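Local structure of sugar-binding transport ATP-binding protein (Pyrococcus horikoshii, 1V43) at residues M98-N103 and E133-Y138; A126-I131 and K185-K190. The protein binds ATP and probably hydrolyses it to power sugar uptake, as the nucleotide-binding subunit of an ABC transporter. One frame throughout, in Å; residues are numbered along the deposited sequence.

Interaction 1: M98-N103 and E133-Y138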
loop_
_atom_site.group_PDB
_atom_site.type_symbol
_atom_site.label_atom_id
_atom_site.label_comp_id
_atom_site.label_asym_id
_atom_site.label_seq_id
_atom_site.Cartn_x
_atom_site.Cartn_y
_atom_site.Cartn_z
ATOM N N MET A 98 -17.121 -18.510 -24.149
ATOM C CA MET A 98 -16.627 -18.076 -25.449
ATOM C C MET A 98 -15.103 -18.087 -25.484
ATOM O O MET A 98 -14.441 -18.083 -24.445
ATOM C CB MET A 98 -17.137 -16.670 -25.783
ATOM C CG MET A 98 -18.649 -16.563 -25.899
ATOM S SD MET A 98 -19.188 -15.134 -26.879
ATOM C CE MET A 98 -19.788 -15.948 -28.387
ATOM N N THR A 99 -14.546 -18.122 -26.687
ATOM C CA THR A 99 -13.100 -18.113 -26.838
ATOM C C THR A 99 -12.654 -16.647 -26.742
ATOM O O THR A 99 -13.478 -15.747 -26.869
ATOM C CB THR A 99 -12.703 -18.700 -28.199
ATOM O OG1 THR A 99 -11.280 -18.760 -28.295
ATOM C CG2 THR A 99 -13.241 -17.859 -29.316
ATOM N N VAL A 100 -11.373 -16.402 -26.495
ATOM C CA VAL A 100 -10.902 -15.026 -26.416
ATOM C C VAL A 100 -11.389 -14.294 -27.661
ATOM O O VAL A 100 -11.943 -13.198 -27.568
ATOM C CB VAL A 100 -9.361 -14.951 -26.327
ATOM C CG1 VAL A 100 -8.895 -13.498 -26.458
ATOM C CG2 VAL A 100 -8.891 -15.513 -24.996
ATOM N N TYR A 101 -11.218 -14.917 -28.823
ATOM C CA TYR A 101 -11.654 -14.301 -30.067
ATOM C C TYR A 101 -13.152 -13.980 -30.025
ATOM O O TYR A 101 -13.592 -12.923 -30.494
ATOM C CB TYR A 101 -11.382 -15.244 -31.244
ATOM C CG TYR A 101 -11.707 -14.656 -32.607
ATOM C CD1 TYR A 101 -10.695 -14.177 -33.444
ATOM C CD2 TYR A 101 -13.027 -14.596 -33.067
ATOM C CE1 TYR A 101 -10.994 -13.659 -34.709
ATOM C CE2 TYR A 101 -13.339 -14.070 -34.338
ATOM C CZ TYR A 101 -12.323 -13.604 -35.148
ATOM O OH TYR A 101 -12.629 -13.056 -36.384
ATOM N N GLU A 102 -13.933 -14.915 -29.494
ATOM C CA GLU A 102 -15.378 -14.739 -29.402
ATOM C C GLU A 102 -15.740 -13.708 -28.337
ATOM O O GLU A 102 -16.662 -12.911 -28.514
ATOM C CB GLU A 102 -16.058 -16.081 -29.101
ATOM C CG GLU A 102 -16.196 -16.971 -30.328
ATOM C CD GLU A 102 -17.049 -16.330 -31.414
ATOM O OE1 GLU A 102 -18.247 -16.082 -31.157
ATOM O OE2 GLU A 102 -16.529 -16.072 -32.523
ATOM N N ASN A 103 -15.007 -13.729 -27.232
ATOM C CA ASN A 103 -15.235 -12.776 -26.162
ATOM C C ASN A 103 -15.071 -11.370 -26.754
ATOM O O ASN A 103 -15.980 -10.541 -26.683
ATOM C CB ASN A 103 -14.223 -13.005 -25.040
ATOM C CG ASN A 103 -14.494 -12.142 -23.824
ATOM O OD1 ASN A 103 -14.530 -10.914 -23.915
ATOM N ND2 ASN A 103 -14.684 -12.779 -22.675
ATOM N N GLU A 133 -1.936 -14.594 -29.251
ATOM C CA GLU A 133 -1.673 -16.020 -29.111
ATOM C C GLU A 133 -2.660 -16.743 -28.205
ATOM O O GLU A 133 -2.521 -17.940 -27.980
ATOM C CB GLU A 133 -0.248 -16.256 -28.581
ATOM C CG GLU A 133 0.838 -15.238 -29.000
ATOM C CD GLU A 133 1.109 -15.164 -30.503
ATOM O OE1 GLU A 133 2.210 -14.708 -30.888
ATOM O OE2 GLU A 133 0.231 -15.535 -31.302
ATOM N N LEU A 134 -3.649 -16.030 -27.679
ATOM C CA LEU A 134 -4.643 -16.647 -26.799
ATOM C C LEU A 134 -5.999 -16.600 -27.457
ATOM O O LEU A 134 -7.007 -16.968 -26.852
ATOM C CB LEU A 134 -4.751 -15.888 -25.480
ATOM C CG LEU A 134 -3.468 -15.341 -24.861
ATOM C CD1 LEU A 134 -3.836 -14.535 -23.635
ATOM C CD2 LEU A 134 -2.525 -16.474 -24.516
ATOM N N LEU A 135 -6.028 -16.142 -28.702
ATOM C CA LEU A 135 -7.286 -16.003 -29.400
ATOM C C LEU A 135 -8.157 -17.257 -29.469
ATOM O O LEU A 135 -9.382 -17.162 -29.348
ATOM C CB LEU A 135 -7.031 -15.413 -30.796
ATOM C CG LEU A 135 -6.670 -13.922 -30.727
ATOM C CD1 LEU A 135 -6.142 -13.449 -32.077
ATOM C CD2 LEU A 135 -7.910 -13.115 -30.298
ATOM N N ASN A 136 -7.552 -18.428 -29.641
ATOM C CA ASN A 136 -8.344 -19.645 -29.720
ATOM C C ASN A 136 -8.430 -20.372 -28.378
ATOM O O ASN A 136 -8.931 -21.498 -28.302
ATOM C CB ASN A 136 -7.785 -20.577 -30.804
ATOM C CG ASN A 136 -6.435 -21.168 -30.437
ATOM O OD1 ASN A 136 -5.693 -20.613 -29.626
ATOM N ND2 ASN A 136 -6.102 -22.292 -31.055
ATOM N N ARG A 137 -7.947 -19.723 -27.319
ATOM C CA ARG A 137 -7.992 -20.315 -25.987
ATOM C C ARG A 137 -9.244 -19.879 -25.232
ATOM O O ARG A 137 -9.883 -18.885 -25.580
ATOM C CB ARG A 137 -6.748 -19.940 -25.181
ATOM C CG ARG A 137 -5.453 -20.411 -25.795
ATOM C CD ARG A 137 -4.315 -20.287 -24.806
ATOM N NE ARG A 137 -3.009 -20.432 -25.441
ATOM C CZ ARG A 137 -1.854 -20.386 -24.785
ATOM N NH1 ARG A 137 -1.839 -20.203 -23.469
ATOM N NH2 ARG A 137 -0.713 -20.520 -25.445
ATOM N N TYR A 138 -9.595 -20.642 -24.203
ATOM C CA TYR A 138 -10.776 -20.350 -23.398
ATOM C C TYR A 138 -10.421 -19.671 -22.080
ATOM O O TYR A 138 -9.290 -19.789 -21.595
ATOM C CB TYR A 138 -11.557 -21.635 -23.115
ATOM C CG TYR A 138 -12.351 -22.131 -24.298
ATOM C CD1 TYR A 138 -11.854 -23.131 -25.133
ATOM C CD2 TYR A 138 -13.597 -21.582 -24.596
ATOM C CE1 TYR A 138 -12.590 -23.574 -26.241
ATOM C CE2 TYR A 138 -14.333 -22.014 -25.701
ATOM C CZ TYR A 138 -13.823 -23.011 -26.514
ATOM O OH TYR A 138 -14.560 -23.442 -27.590
#

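Interaction 2: A126-I131 and K185-K190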
loop_
_atom_site.group_PDB
_atom_site.type_symbol
_atom_site.label_atom_id
_atom_site.label_comp_id
_atom_site.label_asym_id
_atom_site.label_seq_id
_atom_site.Cartn_x
_atom_site.Cartn_y
_atom_site.Cartn_z
ATOM N N ALA A 126 -6.441 -7.469 -30.318
ATOM C CA ALA A 126 -5.660 -8.545 -29.732
ATOM C C ALA A 126 -4.167 -8.228 -29.802
ATOM O O ALA A 126 -3.415 -8.496 -28.855
ATOM C CB ALA A 126 -5.968 -9.864 -30.452
ATOM N N GLU A 127 -3.734 -7.655 -30.920
ATOM C CA GLU A 127 -2.329 -7.307 -31.067
ATOM C C GLU A 127 -1.979 -6.187 -30.076
ATOM O O GLU A 127 -0.930 -6.229 -29.427
ATOM C CB GLU A 127 -2.041 -6.876 -32.513
ATOM C CG GLU A 127 -0.564 -6.604 -32.841
ATOM C CD GLU A 127 -0.016 -5.342 -32.156
ATOM O OE1 GLU A 127 -0.729 -4.309 -32.135
ATOM O OE2 GLU A 127 1.132 -5.378 -31.654
ATOM N N LEU A 128 -2.870 -5.204 -29.949
ATOM C CA LEU A 128 -2.669 -4.077 -29.043
ATOM C C LEU A 128 -2.525 -4.513 -27.593
ATOM O O LEU A 128 -1.780 -3.906 -26.839
ATOM C CB LEU A 128 -3.821 -3.074 -29.162
ATOM C CG LEU A 128 -3.703 -2.156 -30.375
ATOM C CD1 LEU A 128 -4.962 -1.349 -30.556
ATOM C CD2 LEU A 128 -2.504 -1.252 -30.191
ATOM N N LEU A 129 -3.242 -5.563 -27.207
ATOM C CA LEU A 129 -3.155 -6.066 -25.844
ATOM C C LEU A 129 -2.130 -7.207 -25.718
ATOM O O LEU A 129 -1.949 -7.774 -24.643
ATOM C CB LEU A 129 -4.536 -6.535 -25.385
ATOM C CG LEU A 129 -5.524 -5.518 -24.779
ATOM C CD1 LEU A 129 -4.940 -4.986 -23.480
ATOM C CD2 LEU A 129 -5.822 -4.380 -25.762
ATOM N N GLN A 130 -1.457 -7.535 -26.820
ATOM C CA GLN A 130 -0.471 -8.611 -26.835
ATOM C C GLN A 130 -1.082 -9.939 -26.401
ATOM O O GLN A 130 -0.485 -10.697 -25.636
ATOM C CB GLN A 130 0.719 -8.257 -25.929
ATOM C CG GLN A 130 1.616 -7.167 -26.499
ATOM C CD GLN A 130 2.191 -6.265 -25.418
ATOM O OE1 GLN A 130 1.447 -5.611 -24.677
ATOM N NE2 GLN A 130 3.521 -6.225 -25.319
ATOM N N ILE A 131 -2.286 -10.217 -26.877
ATOM C CA ILE A 131 -2.936 -11.476 -26.543
ATOM C C ILE A 131 -3.297 -12.252 -27.810
ATOM O O ILE A 131 -4.134 -13.144 -27.762
ATOM C CB ILE A 131 -4.224 -11.247 -25.716
ATOM C CG1 ILE A 131 -5.095 -10.193 -26.402
ATOM C CG2 ILE A 131 -3.875 -10.831 -24.282
ATOM C CD1 ILE A 131 -6.501 -10.108 -25.855
ATOM N N LYS A 185 -2.290 2.363 -19.221
ATOM C CA LYS A 185 -1.788 3.698 -19.522
ATOM C C LYS A 185 -1.049 3.756 -20.866
ATOM O O LYS A 185 -1.315 4.632 -21.696
ATOM C CB LYS A 185 -0.880 4.196 -18.383
ATOM C CG LYS A 185 -0.389 5.650 -18.553
ATOM C CD LYS A 185 -1.494 6.558 -19.107
ATOM C CE LYS A 185 -1.025 7.980 -19.352
ATOM N NZ LYS A 185 -1.089 8.814 -18.130
ATOM N N LYS A 186 -0.133 2.820 -21.101
ATOM C CA LYS A 186 0.592 2.805 -22.373
ATOM C C LYS A 186 -0.343 2.604 -23.557
ATOM O O LYS A 186 -0.161 3.215 -24.603
ATOM C CB LYS A 186 1.635 1.702 -22.394
ATOM C CG LYS A 186 2.815 1.898 -21.469
ATOM C CD LYS A 186 3.668 0.655 -21.633
ATOM C CE LYS A 186 4.870 0.620 -20.744
ATOM N NZ LYS A 186 5.513 -0.720 -20.920
ATOM N N LEU A 187 -1.326 1.722 -23.394
ATOM C CA LEU A 187 -2.305 1.471 -24.439
ATOM C C LEU A 187 -3.064 2.765 -24.777
ATOM O O LEU A 187 -3.241 3.107 -25.947
ATOM C CB LEU A 187 -3.302 0.411 -23.979
ATOM C CG LEU A 187 -4.490 0.177 -24.915
ATOM C CD1 LEU A 187 -3.971 -0.444 -26.196
ATOM C CD2 LEU A 187 -5.537 -0.722 -24.257
ATOM N N GLN A 188 -3.522 3.469 -23.744
ATOM C CA GLN A 188 -4.262 4.709 -23.944
ATOM C C GLN A 188 -3.405 5.767 -24.633
ATOM O O GLN A 188 -3.918 6.521 -25.448
ATOM C CB GLN A 188 -4.800 5.245 -22.608
ATOM C CG GLN A 188 -5.718 6.467 -22.737
ATOM C CD GLN A 188 -4.947 7.767 -22.950
ATOM O OE1 GLN A 188 -5.479 8.743 -23.477
ATOM N NE2 GLN A 188 -3.693 7.784 -22.528
ATOM N N GLN A 189 -2.105 5.816 -24.326
ATOM C CA GLN A 189 -1.204 6.793 -24.958
ATOM C C GLN A 189 -0.958 6.428 -26.409
ATOM O O GLN A 189 -0.609 7.273 -27.232
ATOM C CB GLN A 189 0.152 6.862 -24.235
ATOM C CG GLN A 189 0.059 7.430 -22.843
ATOM C CD GLN A 189 1.391 7.395 -22.111
ATOM O OE1 GLN A 189 2.084 6.374 -22.112
ATOM N NE2 GLN A 189 1.744 8.504 -21.464
ATOM N N LYS A 190 -1.098 5.150 -26.722
ATOM C CA LYS A 190 -0.913 4.733 -28.097
ATOM C C LYS A 190 -2.199 5.091 -28.859
ATOM O O LYS A 190 -2.160 5.603 -29.975
ATOM C CB LYS A 190 -0.648 3.220 -28.151
ATOM C CG LYS A 190 -0.192 2.711 -29.509
ATOM C CD LYS A 190 0.240 1.246 -29.452
ATOM C CE LYS A 190 0.610 0.736 -30.842
ATOM N NZ LYS A 190 0.929 -0.727 -30.853
#

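Interaction 1: M98-N103 and E133-Y138
Thr99, Val100 and Tyr101 meet the carbonyls of Leu135 and Arg137 in the helical subdomain of the ABC ATPase, where helix 100-105 begins against the loop that runs on to the signature sequence. First-turn amides have no carbonyl of their own helix to bind, and here the loop supplies the missing acceptors. Val100 N donates to Arg137 O (3.0 Å) almost straight along the C=O axis, whereas Tyr101 N reaches a lone pair of Leu135 O (2.9 Å) in the carbonyl plane. A type I turn from Leu134 to Arg137 brings both acceptors round. Beside these bonds packing is tight: branched Val100, covered also by Leu142 and Val150, sets CG1 4.0 Å from Leu135 CD2, the two side chains crossing at about a right angle, and CG2 4.2 Å from Leu134 CB. On the solvent side the fit is looser. Exposed Tyr138 merely leans its ring obliquely on the backbone, CD2 3.6 Å from Met98 O, and also meets His97. Thr99 occupies the N-cap position without making a capping bond; chi1 of -176° instead carries its hydroxyl to the loop, where OG1 lies 2.7 Å from Leu135 O and 3.1 Å from Arg137 O, with one proton to serve either.

Interaction 2: A126-I131 and K185-K190
The carboxylate of Glu127 is the flat group of this contact, and it meets Lys190 through OE1, which lies 4.2 Å from NZ, the two chains crossing at about a right angle. That is too long for a salt bridge, though the opposite charges probably still attract at the exposed side of the contact. Lys190 suits the place because its long aliphatic chain can pack on a leucine while the ammonium stays at the surface. Extended beyond CG, it runs over the tip of Leu128, whose CD2 lies 3.8 Å from CE and 3.5 Å from NZ, while the ammonium end comes near Glu127. Further in, leucine side chains do the packing. Leu187, with CG anti to the backbone N (chi1 173°), spreads its two methyls over neighbouring leucines: CD1 meets Leu128 CB at 4.0 Å, and CD2 meets Leu129 CD2 at the same distance. Leu187 and Leu129 both rest on Val152 of helix 147-156 as well. Helix 115-128 ends here in a Schellman motif, Gln130 taking positive phi (58°) while Ile131 N bonds back to Ala126 O and Gln130 N to Glu127 O. The junction is that of an ABC ATPase whose helical subdomain packs, through this helix end, on helix 174-191 of the RecA-like core.

In the fold
Helix 115-128 and the loop after it tie the two contacts together. Their centres are about 17 Å apart, yet they touch directly: Leu135 CD2 of interaction 1 packs on Ala126 CB of interaction 2 at 3.8 Å, and Val100 CG1 lies 4.2 Å from Ile131 CD1. Interaction 1 is internal to the helical subdomain, while interaction 2 joins that subdomain to the core. Both lie away from the ATP-binding residues Phe21 and Gly47 to Thr52, a site without nucleotide in this chain. Helix 147-156 borders both contacts, through Val150 in interaction 1 and Val152 in interaction 2. It follows the signature sequence; in ABC dimers this motif generally faces the nucleotide held by the partner subunit.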